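Local atomic coordinates of transcriptional regulator, MarR family (Silicibacter pomeroyi DSS-3, PDB entry 3BOQ), a protein that probably binds DNA through a winged helix-turn-helix domain and regulates transcription. Residues A57-P60 with D61-M65; S80-V83 with N84-I87. All coordinates share one frame; numbering follows the deposited sequence.

Contact 1 of 2, residues A57-P60 with D61-M65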
loop_
_atom_site.group_PDB
_atom_site.type_symbol
_atom_site.label_atom_id
_atom_site.label_comp_id
_atom_site.label_asym_id
_atom_site.label_seq_id
_atom_site.Cartn_x
_atom_site.Cartn_y
_atom_site.Cartn_z
ATOM N N ALA B 57 -2.931 -21.166 -4.758
ATOM C CA ALA B 57 -4.014 -22.020 -4.247
ATOM C C ALA B 57 -5.291 -21.890 -5.087
ATOM O O ALA B 57 -6.012 -22.877 -5.243
ATOM C CB ALA B 57 -4.304 -21.744 -2.783
ATOM N N ARG B 58 -5.569 -20.689 -5.614
ATOM C CA ARG B 58 -6.690 -20.485 -6.534
ATOM C C ARG B 58 -6.447 -21.193 -7.891
ATOM O O ARG B 58 -7.406 -21.548 -8.594
ATOM C CB ARG B 58 -6.998 -18.979 -6.740
ATOM C CG ARG B 58 -8.377 -18.699 -7.437
ATOM C CD ARG B 58 -8.848 -17.200 -7.476
ATOM N NE ARG B 58 -8.338 -16.369 -6.361
ATOM C CZ ARG B 58 -8.644 -16.516 -5.062
ATOM N NH1 ARG B 58 -9.478 -17.475 -4.648
ATOM N NH2 ARG B 58 -8.091 -15.702 -4.158
ATOM N N ASN B 59 -5.170 -21.403 -8.232
ATOM C CA ASN B 59 -4.747 -21.930 -9.546
ATOM C C ASN B 59 -3.870 -23.192 -9.438
ATOM O O ASN B 59 -2.660 -23.116 -9.645
ATOM C CB ASN B 59 -3.984 -20.855 -10.343
ATOM C CG ASN B 59 -4.810 -19.595 -10.597
ATOM O OD1 ASN B 59 -5.441 -19.445 -11.655
ATOM N ND2 ASN B 59 -4.787 -18.674 -9.642
ATOM N N PRO B 60 -4.478 -24.365 -9.164
ATOM C CA PRO B 60 -3.701 -25.568 -8.812
ATOM C C PRO B 60 -2.999 -26.278 -9.982
ATOM O O PRO B 60 -2.251 -27.233 -9.751
ATOM C CB PRO B 60 -4.746 -26.502 -8.179
ATOM C CG PRO B 60 -6.060 -25.764 -8.225
ATOM C CD PRO B 60 -5.920 -24.655 -9.214
ATOM N N ASP B 61 -3.242 -25.827 -11.215
ATOM C CA ASP B 61 -2.508 -26.300 -12.401
ATOM C C ASP B 61 -1.115 -25.672 -12.549
ATOM O O ASP B 61 -0.313 -26.125 -13.370
ATOM C CB ASP B 61 -3.319 -26.039 -13.675
ATOM C CG ASP B 61 -4.344 -27.115 -13.941
ATOM O OD1 ASP B 61 -5.072 -27.497 -12.996
ATOM O OD2 ASP B 61 -4.420 -27.582 -15.101
ATOM N N GLY B 62 -0.842 -24.628 -11.765
ATOM C CA GLY B 62 0.433 -23.925 -11.808
ATOM C C GLY B 62 0.349 -22.597 -12.529
ATOM O O GLY B 62 -0.481 -22.408 -13.417
ATOM N N LEU B 63 1.222 -21.679 -12.133
ATOM C CA LEU B 63 1.295 -20.341 -12.707
ATOM C C LEU B 63 2.735 -20.024 -13.065
ATOM O O LEU B 63 3.644 -20.308 -12.288
ATOM C CB LEU B 63 0.795 -19.283 -11.712
ATOM C CG LEU B 63 -0.689 -19.115 -11.377
ATOM C CD1 LEU B 63 -0.895 -17.915 -10.436
ATOM C CD2 LEU B 63 -1.527 -18.969 -12.643
ATOM N N SER B 64 2.932 -19.421 -14.235
ATOM C CA SER B 64 4.239 -18.941 -14.643
ATOM C C SER B 64 4.638 -17.725 -13.811
ATOM O O SER B 64 3.826 -17.166 -13.079
ATOM C CB SER B 64 4.205 -18.558 -16.114
ATOM O OG SER B 64 3.346 -17.444 -16.302
HETATM N N MSE B 65 5.887 -17.299 -13.955
HETATM C CA MSE B 65 6.382 -16.119 -13.265
HETATM C C MSE B 65 5.611 -14.836 -13.605
HETATM O O MSE B 65 5.278 -14.059 -12.713
HETATM C CB MSE B 65 7.890 -15.961 -13.493
HETATM C CG MSE B 65 8.746 -17.002 -12.732
HETATM SE SE MSE B 65 8.356 -17.087 -10.790
HETATM C CE MSE B 65 8.401 -15.163 -10.518
#
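The carbonyl O of Asn59 takes the amide N of Gly62 at 3.2 Å, the one hydrogen bond across a type I beta turn that runs from Asn59 to Gly62 just past the end of helix 47-58. The N-H points well at the oxygen (163°), but the donor stands above the carbonyl plane. Pro60 and Asp61 fill the corners of the turn. Gly62 leaves it with a positive phi of 104°, where a beta carbon would collide with the carbonyl O of Asp61. Beyond the glycine the chain doubles back. With CG anti to its own carbonyl carbon (chi1 -73°), Leu63 brings its methyl branches to Asn59: CD2 of Leu63 lies 3.9 Å from CB of Asn59, while CD1 of Leu63 comes within 4.0 Å of ND2 of Asn59. That amide nitrogen is hydrogen-bonded to Gln55 O in the last turn of the helix, which restrains the amide that Leu63 leans on. Cut back to an alanine, Leu63 would lose both methyl branches, which is likely to leave a gap beside Asn59, Gln55 and Leu56. Ser64 is the N-cap of helix 65-71, its OG hydrogen-bonded to Lys67 N. One backbone bond closes the turn, and Leu63 adds only van der Waals packing against Asn59.

Contact 2 of 2, residues S80-V83 with N84-I87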
loop_
_atom_site.group_PDB
_atom_site.type_symbol
_atom_site.label_atom_id
_atom_site.label_comp_id
_atom_site.label_asym_id
_atom_site.label_seq_id
_atom_site.Cartn_x
_atom_site.Cartn_y
_atom_site.Cartn_z
ATOM N N SER B 80 10.262 -13.324 -8.676
ATOM C CA SER B 80 11.057 -14.565 -8.640
ATOM C C SER B 80 11.818 -14.723 -7.313
ATOM O O SER B 80 11.891 -15.822 -6.770
ATOM C CB SER B 80 11.958 -14.731 -9.873
ATOM O OG SER B 80 13.116 -13.930 -9.791
ATOM N N GLY B 81 12.334 -13.612 -6.792
ATOM C CA GLY B 81 12.939 -13.553 -5.462
ATOM C C GLY B 81 11.952 -13.864 -4.353
ATOM O O GLY B 81 12.316 -14.455 -3.340
ATOM N N LEU B 82 10.702 -13.469 -4.548
ATOM C CA LEU B 82 9.611 -13.865 -3.663
ATOM C C LEU B 82 9.341 -15.382 -3.761
ATOM O O LEU B 82 9.261 -16.067 -2.746
ATOM C CB LEU B 82 8.343 -13.058 -3.972
ATOM C CG LEU B 82 7.110 -13.494 -3.173
ATOM C CD1 LEU B 82 7.272 -13.176 -1.674
ATOM C CD2 LEU B 82 5.872 -12.841 -3.732
ATOM N N VAL B 83 9.220 -15.891 -4.988
ATOM C CA VAL B 83 9.082 -17.323 -5.275
ATOM C C VAL B 83 10.288 -18.147 -4.750
ATOM O O VAL B 83 10.106 -19.209 -4.140
ATOM C CB VAL B 83 8.816 -17.545 -6.792
ATOM C CG1 VAL B 83 8.917 -19.023 -7.183
ATOM C CG2 VAL B 83 7.456 -16.974 -7.154
ATOM N N ASN B 84 11.502 -17.625 -4.947
ATOM C CA ASN B 84 12.701 -18.216 -4.336
ATOM C C ASN B 84 12.627 -18.402 -2.811
ATOM O O ASN B 84 13.040 -19.432 -2.326
ATOM C CB ASN B 84 13.973 -17.444 -4.698
ATOM C CG ASN B 84 14.378 -17.619 -6.151
ATOM O OD1 ASN B 84 13.899 -18.526 -6.846
ATOM N ND2 ASN B 84 15.268 -16.737 -6.625
ATOM N N ARG B 85 12.122 -17.410 -2.070
ATOM C CA ARG B 85 11.954 -17.538 -0.609
ATOM C C ARG B 85 10.940 -18.633 -0.268
ATOM O O ARG B 85 11.173 -19.421 0.657
ATOM C CB ARG B 85 11.507 -16.224 0.039
ATOM C CG ARG B 85 12.555 -15.122 0.082
ATOM C CD ARG B 85 12.059 -13.904 0.902
ATOM N NE ARG B 85 10.981 -13.113 0.279
ATOM C CZ ARG B 85 11.168 -12.170 -0.653
ATOM N NH1 ARG B 85 12.385 -11.894 -1.113
ATOM N NH2 ARG B 85 10.129 -11.501 -1.143
ATOM N N LEU B 86 9.849 -18.690 -1.042
ATOM C CA LEU B 86 8.764 -19.685 -0.879
ATOM C C LEU B 86 9.164 -21.124 -1.161
ATOM O O LEU B 86 8.651 -22.053 -0.529
ATOM C CB LEU B 86 7.579 -19.323 -1.764
ATOM C CG LEU B 86 6.812 -18.059 -1.383
ATOM C CD1 LEU B 86 5.870 -17.728 -2.513
ATOM C CD2 LEU B 86 6.055 -18.315 -0.071
ATOM N N ILE B 87 10.052 -21.291 -2.138
ATOM C CA ILE B 87 10.665 -22.586 -2.472
ATOM C C ILE B 87 11.573 -23.048 -1.328
ATOM O O ILE B 87 11.498 -24.189 -0.908
ATOM C CB ILE B 87 11.455 -22.541 -3.816
ATOM C CG1 ILE B 87 10.504 -22.403 -5.010
ATOM C CG2 ILE B 87 12.264 -23.789 -3.972
ATOM C CD1 ILE B 87 11.147 -21.993 -6.310
#
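Helix 79-88 corresponds to the recognition helix of the winged helix-turn-helix fold of MarR regulators, and the span from Ser80 to Ile87 is about two of its turns. Four successive i to i+4 backbone bonds tie them together; the shortest runs from Asn84 N to Ser80 O (2.6 Å), and the one from Ile87 N to Val83 O measures 2.9 Å. Asn84 folds its amide back over the carbonyl of Ser80, CG of Asn84 packing 3.1 Å from Ser80 O with no hydrogen bond between the side chain and that oxygen. Arg85 also turns back along the helix. Its chain bends at chi3 (-70°) and brings one face of the guanidinium over Gly81 O and Leu82 CA, both near the rim of the group. NH2 of Arg85 comes to 3.4 Å from CD1 of Leu82, the two side chains crossing at about a right angle, and the same nitrogen is hydrogen-bonded to Gly77 O, just before the helix, which ties the group to the chain leading into it. On another side of the helix, CG1 of Val83, set anti to the backbone N (chi1 170°), meets CD1 of Ile87 at 3.8 Å; CG1 of Ile87 also lies 3.3 Å from Val83 O. CG of Leu82 and CD1 of Leu86 touch more loosely. Leu82 and Leu86 pack on Ala52 of helix 47-58, Val83 rests on Met65 and Leu68 of helix 65-71, and Ile87 reaches Val92, Lys94 and Phe104 in the loops that follow.

Overall arrangement
The two contacts follow one another along the chain within the helix-turn-helix region, their centres about 14 Å apart and each about 16 Å from the centre of the chain. Contact 1 carries the chain from helix 47-58 into strand 63-64, which pairs antiparallel with strand 105-106, and on into helix 65-71; contact 2 lies in helix 79-88. Selenomethionine Met65 joins them: its CE is 3.2 Å from Ser80 N, and its SE is 3.7 Å from Val83 CG2. Helix 47-58 is common ground, with Leu63 packing on it from contact 1 and Leu82 and Leu86 from contact 2. By family resemblance, helix 79-88 would probably enter the DNA major groove.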